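Local coordinates for aminoacyltransferase FemA (Staphylococcus aureus, PDB 1LRZ), which adds glycines 2 and 3 of the pentaglycine interpeptide bridge of staphylococcal peptidoglycan, taking them from glycyl-tRNA, at residues A[147-150]-A[154-157]; A[108-113]-A[360-365]; A[72-77]-A[391-396]. One frame throughout, in Å; residues are numbered along the deposited sequence.

Contact 1. Residues A[147-150]-A[154-157]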
# COMPACT_ATOMS: atom_id res chain seq x y z
N LYS A 147 -7.08 12.93 13.34
CA LYS A 147 -7.76 12.10 12.33
C LYS A 147 -7.87 12.91 11.05
O LYS A 147 -7.76 14.14 11.07
CB LYS A 147 -9.17 11.76 12.78
CG LYS A 147 -9.27 10.93 14.04
CD LYS A 147 -10.75 10.82 14.38
CE LYS A 147 -11.00 9.86 15.52
NZ LYS A 147 -12.47 9.80 15.78
N GLY A 148 -8.11 12.22 9.94
CA GLY A 148 -8.23 12.91 8.67
C GLY A 148 -6.84 13.05 8.10
O GLY A 148 -5.87 12.76 8.80
N PHE A 149 -6.73 13.48 6.85
CA PHE A 149 -5.42 13.62 6.23
C PHE A 149 -4.86 15.03 6.45
O PHE A 149 -5.39 16.01 5.93
CB PHE A 149 -5.51 13.32 4.73
CG PHE A 149 -6.26 12.05 4.43
CD1 PHE A 149 -7.57 12.10 3.97
CD2 PHE A 149 -5.66 10.81 4.64
CE1 PHE A 149 -8.28 10.93 3.72
CE2 PHE A 149 -6.37 9.63 4.39
CZ PHE A 149 -7.68 9.69 3.93
N ASP A 150 -3.79 15.10 7.23
CA ASP A 150 -3.13 16.36 7.55
C ASP A 150 -2.11 16.70 6.46
O ASP A 150 -1.58 15.81 5.80
CB ASP A 150 -2.43 16.25 8.90
CG ASP A 150 -1.79 17.55 9.33
OD1 ASP A 150 -0.76 17.95 8.75
OD2 ASP A 150 -2.33 18.18 10.26
N GLN A 154 1.81 12.37 9.08
CA GLN A 154 1.46 11.12 8.40
C GLN A 154 0.11 10.65 8.95
O GLN A 154 -0.22 10.89 10.12
CB GLN A 154 2.53 10.04 8.68
CG GLN A 154 3.93 10.35 8.16
CD GLN A 154 3.92 10.73 6.69
OE1 GLN A 154 3.31 10.05 5.86
NE2 GLN A 154 4.62 11.80 6.35
N ILE A 155 -0.68 9.98 8.11
CA ILE A 155 -1.98 9.47 8.52
C ILE A 155 -1.75 8.42 9.61
O ILE A 155 -0.91 7.52 9.45
CB ILE A 155 -2.74 8.84 7.32
CG1 ILE A 155 -4.08 8.27 7.78
CG2 ILE A 155 -1.91 7.76 6.67
CD1 ILE A 155 -4.98 9.30 8.45
N ARG A 156 -2.50 8.54 10.71
CA ARG A 156 -2.37 7.63 11.85
C ARG A 156 -3.12 6.31 11.76
O ARG A 156 -3.00 5.48 12.66
CB ARG A 156 -2.82 8.32 13.16
CG ARG A 156 -1.82 9.26 13.83
CD ARG A 156 -2.21 9.53 15.30
NE ARG A 156 -3.65 9.75 15.46
CZ ARG A 156 -4.45 8.97 16.17
NH1 ARG A 156 -3.97 7.91 16.81
NH2 ARG A 156 -5.75 9.24 16.23
N TYR A 157 -3.88 6.09 10.69
CA TYR A 157 -4.64 4.85 10.55
C TYR A 157 -4.36 4.11 9.25
O TYR A 157 -4.34 4.71 8.18
CB TYR A 157 -6.15 5.12 10.62
CG TYR A 157 -6.63 5.82 11.87
CD1 TYR A 157 -6.45 7.20 12.05
CD2 TYR A 157 -7.30 5.11 12.87
CE1 TYR A 157 -6.93 7.85 13.20
CE2 TYR A 157 -7.78 5.75 14.01
CZ TYR A 157 -7.60 7.12 14.17
OH TYR A 157 -8.10 7.74 15.29
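Lys147 lies across the hydroxyl end of Tyr157, and its chain can be followed atom by atom. From CB, CG leaves anti to the carbonyl carbon (chi1 -63°) and meets the tyrosine first, with CG 3.6 Å from Tyr157 OH and 4.0 Å from Tyr157 CE1. CD stands a little further off, 4.2 Å from the same OH. The extended chain then brings CE back to 3.6 Å from Tyr157 OH, while NZ runs on past the ring. The methylenes thus do the touching, and Lys147 NZ stays 6.8 Å from Arg156 NH2, a like charge.

The second patch centres on Ile155 CD1, which reaches the 147-150 side of the loop and packs 3.6 Å from Gly148 O and 4.2 Å from Phe149 CD2; the Phe149 and Ile155 side chains run alongside each other in the same direction. Arg156 directs its charge to Glu392 in a salt bridge and gives NE to His146 O.

Both segments belong to the loop between strands 141-142 and 157-162. Gly148 pairs through its backbone with Ser367, beyond strand 360-365, and Tyr157 opens strand 157-162, its side chain packed on Ile390 and Glu392 of strand 389-393.

Contact 2. Residues A[108-113]-A[360-365]; sequences DPYLPY and RYNFYG
Tyr110 OH and Arg360 NH2 make the hydrogen bond of this contact, 3.1 Å long with an N-H...acceptor angle of 147°. It is moderately bent, and the hydroxyl oxygen is tilted out of the guanidinium plane. The two side chains arrive from opposite directions, with ring and guanidinium planes 84° apart, almost perpendicular. Arg360 gets there as an extended chain from CG to NE, with CG anti to the backbone N.

A second polar approach comes from the amide of Asn362, which lies nearly coplanar with the tyrosine ring at 9°; its ND2 stands at the ring edge, 3.1 Å from Tyr110 OH. Glu324 ties these groups together: its carboxylate forms a salt bridge with Arg360 NE and hydrogen bonds with Tyr110 OH and Asn362 ND2. The buried phenol, guanidinium and amide therefore share one acidic partner, which would be expected to offset the arginine charge. Arg360 NH1 turns to Tyr20 OH.

In the fold, Tyr110 is the centre of an inverse gamma turn just before strand 112-116, and strand 360-365 lies three places away in the same nine-stranded mixed sheet. Strands 389-393 and 157-162 come between, so the link is made by long side chains: the nearest CA atoms, those of Tyr110 and Tyr364, are 12.4 Å apart. A classic beta bulge interrupts strand 360-365, Phe363 and Tyr364 both facing Ser159.

Van der Waals contact accompanies the hydrogen bond, with Arg360 NH2 3.7 Å from Tyr110 CZ. Within strand 360-365 the rings of Tyr361 and Phe363 also meet: Tyr361 CE2 lies 3.5 Å above one face of Phe363, offset toward its rim, while Phe363 CE1 comes in plane to the edge of the Tyr361 ring.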
# COMPACT_ATOMS: atom_id res chain seq x y z
N ASP A 108 7.56 10.14 14.64
CA ASP A 108 6.27 9.52 14.33
C ASP A 108 6.51 8.02 14.13
O ASP A 108 6.42 7.48 13.03
CB ASP A 108 5.62 10.19 13.09
CG ASP A 108 6.49 10.14 11.84
OD1 ASP A 108 5.98 10.50 10.76
OD2 ASP A 108 7.68 9.77 11.90
N PRO A 109 6.85 7.32 15.24
CA PRO A 109 7.13 5.89 15.23
C PRO A 109 6.00 5.03 14.67
O PRO A 109 4.82 5.27 14.91
CB PRO A 109 7.43 5.58 16.70
CG PRO A 109 6.60 6.56 17.42
CD PRO A 109 6.77 7.83 16.62
N TYR A 110 6.42 4.03 13.89
CA TYR A 110 5.52 3.07 13.25
C TYR A 110 5.23 2.07 14.37
O TYR A 110 5.71 0.93 14.36
CB TYR A 110 6.29 2.39 12.10
CG TYR A 110 5.43 1.69 11.07
CD1 TYR A 110 6.02 0.84 10.13
CD2 TYR A 110 4.05 1.88 11.01
CE1 TYR A 110 5.27 0.20 9.15
CE2 TYR A 110 3.27 1.23 10.02
CZ TYR A 110 3.90 0.40 9.10
OH TYR A 110 3.17 -0.21 8.11
N LEU A 111 4.45 2.53 15.34
CA LEU A 111 4.12 1.76 16.54
C LEU A 111 2.61 1.69 16.77
O LEU A 111 1.99 2.72 17.03
CB LEU A 111 4.78 2.44 17.75
CG LEU A 111 4.60 1.83 19.14
CD1 LEU A 111 5.20 0.44 19.15
CD2 LEU A 111 5.28 2.72 20.20
N PRO A 112 2.02 0.49 16.71
CA PRO A 112 0.57 0.37 16.93
C PRO A 112 0.15 0.86 18.30
O PRO A 112 0.89 0.72 19.28
CB PRO A 112 0.31 -1.13 16.77
CG PRO A 112 1.43 -1.60 15.88
CD PRO A 112 2.62 -0.82 16.42
N TYR A 113 -1.06 1.40 18.35
CA TYR A 113 -1.66 1.92 19.57
C TYR A 113 -2.92 1.08 19.85
O TYR A 113 -3.02 0.43 20.89
CB TYR A 113 -2.02 3.40 19.39
CG TYR A 113 -2.97 3.96 20.42
CD1 TYR A 113 -2.81 3.68 21.79
CD2 TYR A 113 -4.02 4.79 20.03
CE1 TYR A 113 -3.67 4.21 22.74
CE2 TYR A 113 -4.89 5.34 20.98
CZ TYR A 113 -4.71 5.05 22.33
OH TYR A 113 -5.56 5.61 23.26
N ARG A 360 2.26 -9.46 5.30
CA ARG A 360 1.40 -8.32 5.61
C ARG A 360 1.11 -7.52 4.36
O ARG A 360 2.03 -7.17 3.62
CB ARG A 360 2.10 -7.46 6.66
CG ARG A 360 1.43 -6.13 6.99
CD ARG A 360 2.13 -5.55 8.22
NE ARG A 360 1.93 -4.11 8.38
CZ ARG A 360 1.41 -3.54 9.47
NH1 ARG A 360 1.00 -4.29 10.49
NH2 ARG A 360 1.34 -2.21 9.55
N TYR A 361 -0.16 -7.24 4.12
CA TYR A 361 -0.57 -6.47 2.95
C TYR A 361 -1.27 -5.22 3.49
O TYR A 361 -2.36 -5.30 4.06
CB TYR A 361 -1.52 -7.30 2.09
CG TYR A 361 -1.84 -6.66 0.76
CD1 TYR A 361 -0.97 -6.78 -0.33
CD2 TYR A 361 -3.02 -5.92 0.59
CE1 TYR A 361 -1.27 -6.19 -1.55
CE2 TYR A 361 -3.32 -5.32 -0.63
CZ TYR A 361 -2.44 -5.46 -1.69
OH TYR A 361 -2.76 -4.86 -2.88
N ASN A 362 -0.63 -4.08 3.30
CA ASN A 362 -1.12 -2.82 3.82
C ASN A 362 -1.89 -1.97 2.80
O ASN A 362 -1.28 -1.38 1.91
CB ASN A 362 0.09 -2.03 4.35
CG ASN A 362 -0.28 -1.02 5.41
OD1 ASN A 362 -1.41 -0.54 5.44
ND2 ASN A 362 0.68 -0.68 6.28
N PHE A 363 -3.22 -1.90 2.94
CA PHE A 363 -4.04 -1.08 2.05
C PHE A 363 -3.76 0.38 2.37
O PHE A 363 -4.24 1.30 1.71
CB PHE A 363 -5.54 -1.39 2.23
CG PHE A 363 -5.98 -2.66 1.57
CD1 PHE A 363 -6.16 -3.83 2.31
CD2 PHE A 363 -6.21 -2.70 0.19
CE1 PHE A 363 -6.56 -5.02 1.69
CE2 PHE A 363 -6.61 -3.89 -0.44
CZ PHE A 363 -6.79 -5.05 0.30
N TYR A 364 -2.97 0.57 3.43
CA TYR A 364 -2.54 1.87 3.90
C TYR A 364 -3.59 2.83 4.47
O TYR A 364 -4.57 2.41 5.09
CB TYR A 364 -1.69 2.57 2.82
CG TYR A 364 -0.46 3.28 3.38
CD1 TYR A 364 0.40 2.61 4.27
CD2 TYR A 364 -0.14 4.59 3.02
CE1 TYR A 364 1.53 3.23 4.79
CE2 TYR A 364 1.00 5.23 3.54
CZ TYR A 364 1.83 4.54 4.42
OH TYR A 364 2.96 5.14 4.93
N GLY A 365 -3.37 4.12 4.26
CA GLY A 365 -4.21 5.16 4.84
C GLY A 365 -5.72 5.26 4.76
O GLY A 365 -6.31 5.11 3.69

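Contact 3. Residues A[72-77]-A[391-396]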
# COMPACT_ATOMS: atom_id res chain seq x y z
N SER A 72 12.11 12.04 12.24
CA SER A 72 12.49 10.62 12.29
C SER A 72 11.98 9.72 11.15
O SER A 72 12.24 8.51 11.16
CB SER A 72 12.08 10.00 13.63
OG SER A 72 10.67 9.89 13.73
N ASN A 73 11.24 10.28 10.21
CA ASN A 73 10.75 9.51 9.07
C ASN A 73 10.11 8.15 9.39
O ASN A 73 10.50 7.13 8.82
CB ASN A 73 11.91 9.28 8.08
CG ASN A 73 12.49 10.59 7.54
OD1 ASN A 73 13.23 11.30 8.24
ND2 ASN A 73 12.15 10.92 6.30
N ARG A 74 9.12 8.14 10.27
CA ARG A 74 8.42 6.90 10.65
C ARG A 74 9.28 5.93 11.46
O ARG A 74 8.89 4.78 11.70
CB ARG A 74 7.88 6.17 9.41
CG ARG A 74 6.49 6.62 8.97
CD ARG A 74 5.53 6.50 10.13
NE ARG A 74 4.12 6.57 9.75
CZ ARG A 74 3.15 6.66 10.65
NH1 ARG A 74 1.88 6.70 10.28
NH2 ARG A 74 3.47 6.72 11.94
N GLY A 75 10.45 6.39 11.87
CA GLY A 75 11.34 5.55 12.66
C GLY A 75 11.24 6.01 14.10
O GLY A 75 10.44 6.88 14.40
N PRO A 76 12.07 5.48 15.01
CA PRO A 76 13.10 4.47 14.78
C PRO A 76 12.60 3.03 14.71
O PRO A 76 11.47 2.72 15.09
CB PRO A 76 14.03 4.66 15.97
CG PRO A 76 13.08 5.03 17.06
CD PRO A 76 12.15 6.01 16.39
N VAL A 77 13.46 2.15 14.22
CA VAL A 77 13.16 0.73 14.15
C VAL A 77 13.92 0.19 15.36
O VAL A 77 15.14 0.34 15.45
CB VAL A 77 13.70 0.12 12.85
CG1 VAL A 77 13.32 -1.35 12.77
CG2 VAL A 77 13.13 0.89 11.64
N ILE A 391 -5.48 -0.50 11.94
CA ILE A 391 -4.45 -0.35 12.96
C ILE A 391 -4.26 1.15 13.17
O ILE A 391 -4.02 1.90 12.22
CB ILE A 391 -3.09 -0.98 12.55
CG1 ILE A 391 -3.27 -2.49 12.35
CG2 ILE A 391 -2.03 -0.70 13.67
CD1 ILE A 391 -1.99 -3.20 11.89
N GLU A 392 -4.43 1.59 14.41
CA GLU A 392 -4.24 3.00 14.76
C GLU A 392 -2.89 3.10 15.44
O GLU A 392 -2.62 2.34 16.39
CB GLU A 392 -5.33 3.48 15.72
CG GLU A 392 -5.11 4.92 16.22
CD GLU A 392 -6.19 5.38 17.19
OE1 GLU A 392 -6.11 6.54 17.68
OE2 GLU A 392 -7.12 4.59 17.47
N TYR A 393 -2.05 4.01 14.96
CA TYR A 393 -0.72 4.18 15.53
C TYR A 393 -0.67 5.27 16.60
O TYR A 393 -1.60 6.07 16.72
CB TYR A 393 0.29 4.48 14.41
CG TYR A 393 0.32 3.39 13.36
CD1 TYR A 393 -0.39 3.54 12.17
CD2 TYR A 393 0.98 2.19 13.59
CE1 TYR A 393 -0.44 2.52 11.22
CE2 TYR A 393 0.93 1.14 12.66
CZ TYR A 393 0.21 1.32 11.47
OH TYR A 393 0.16 0.32 10.52
N VAL A 394 0.40 5.29 17.39
CA VAL A 394 0.51 6.27 18.47
C VAL A 394 0.48 7.72 18.03
O VAL A 394 -0.02 8.58 18.76
CB VAL A 394 1.79 6.03 19.31
CG1 VAL A 394 1.66 4.71 20.07
CG2 VAL A 394 3.02 6.01 18.41
N GLY A 395 1.00 8.01 16.84
CA GLY A 395 0.98 9.39 16.36
C GLY A 395 2.31 10.11 16.40
O GLY A 395 3.39 9.48 16.36
N ASP A 396 2.24 11.43 16.52
CA ASP A 396 3.42 12.30 16.51
C ASP A 396 3.83 12.92 17.84
O ASP A 396 2.98 13.30 18.64
CB ASP A 396 3.19 13.43 15.52
CG ASP A 396 2.86 12.92 14.14
OD1 ASP A 396 1.73 12.39 13.95
OD2 ASP A 396 3.73 13.04 13.25
O HOH W 1 3.00 7.19 14.85
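Arg74 turns at CG (chi1 -88°) and again at CD (chi2 -54°), then straightens through chi3 and chi4 to bring its guanidinium up to Tyr393. That tyrosine swings its CG anti to the carbonyl carbon (chi1 -58°), which sets the ring beside the arginine. The two groups meet obliquely, the closest pair being Arg74 NH1 and Tyr393 CD1 at 4.3 Å. At this separation the direct contact is loose van der Waals packing, and only 77 Å² is buried between the segments.

A water completes the link. It lies in the guanidinium plane at its edge, accepts a weak hydrogen bond from Arg74 NH2 at 3.0 Å and donates to Gly395 O at 2.8 Å, so that the charged side chain is tied to the backbone just after strand 389-393. Asp396 OD1 remains 6.3 Å from Arg74 NH2, too far for a salt bridge; its carboxylate instead bonds to His146 and His106.

The base of the arginine is held by a type I' turn from Ser72 to Gly75, closed by Gly75 N to Ser72 O at 2.9 Å. Ser72 OG adds a bond of 3.1 Å to Gly75 O, approaching from above the carbonyl plane. A cis peptide bond precedes Pro76.

Two sheets meet here. The turn interrupts strand 67-78 of the seven-stranded sheet, where Ser72 pairs through its backbone with His106 and its side chain packs on strand 52-63. Tyr393 ends strand 389-393 of the nine-stranded sheet, which runs between strands 112-116 and 157-162.

Overall arrangement
The three contacts cluster within 8 to 12 Å between centres, and along the chain contact 1 is nested inside the loop closed by contact 2, itself inside that closed by contact 3. Strands 112-116, 389-393, 157-162 and 360-365 are consecutive neighbours in the nine-stranded sheet and carry or adjoin segments of all three, whereas 72-77 belongs to the seven-stranded sheet. Probable hydrogen bonds join the sites: Arg156 O to Tyr393 N at 2.9 Å links contacts 1 and 3, and Asp108 OD2 to Arg74 N at 2.7 Å links contacts 2 and 3. The latter, with the water of contact 3, ties the 72-75 turn to segments adjoining the nine-stranded sheet of this FemABX transferase.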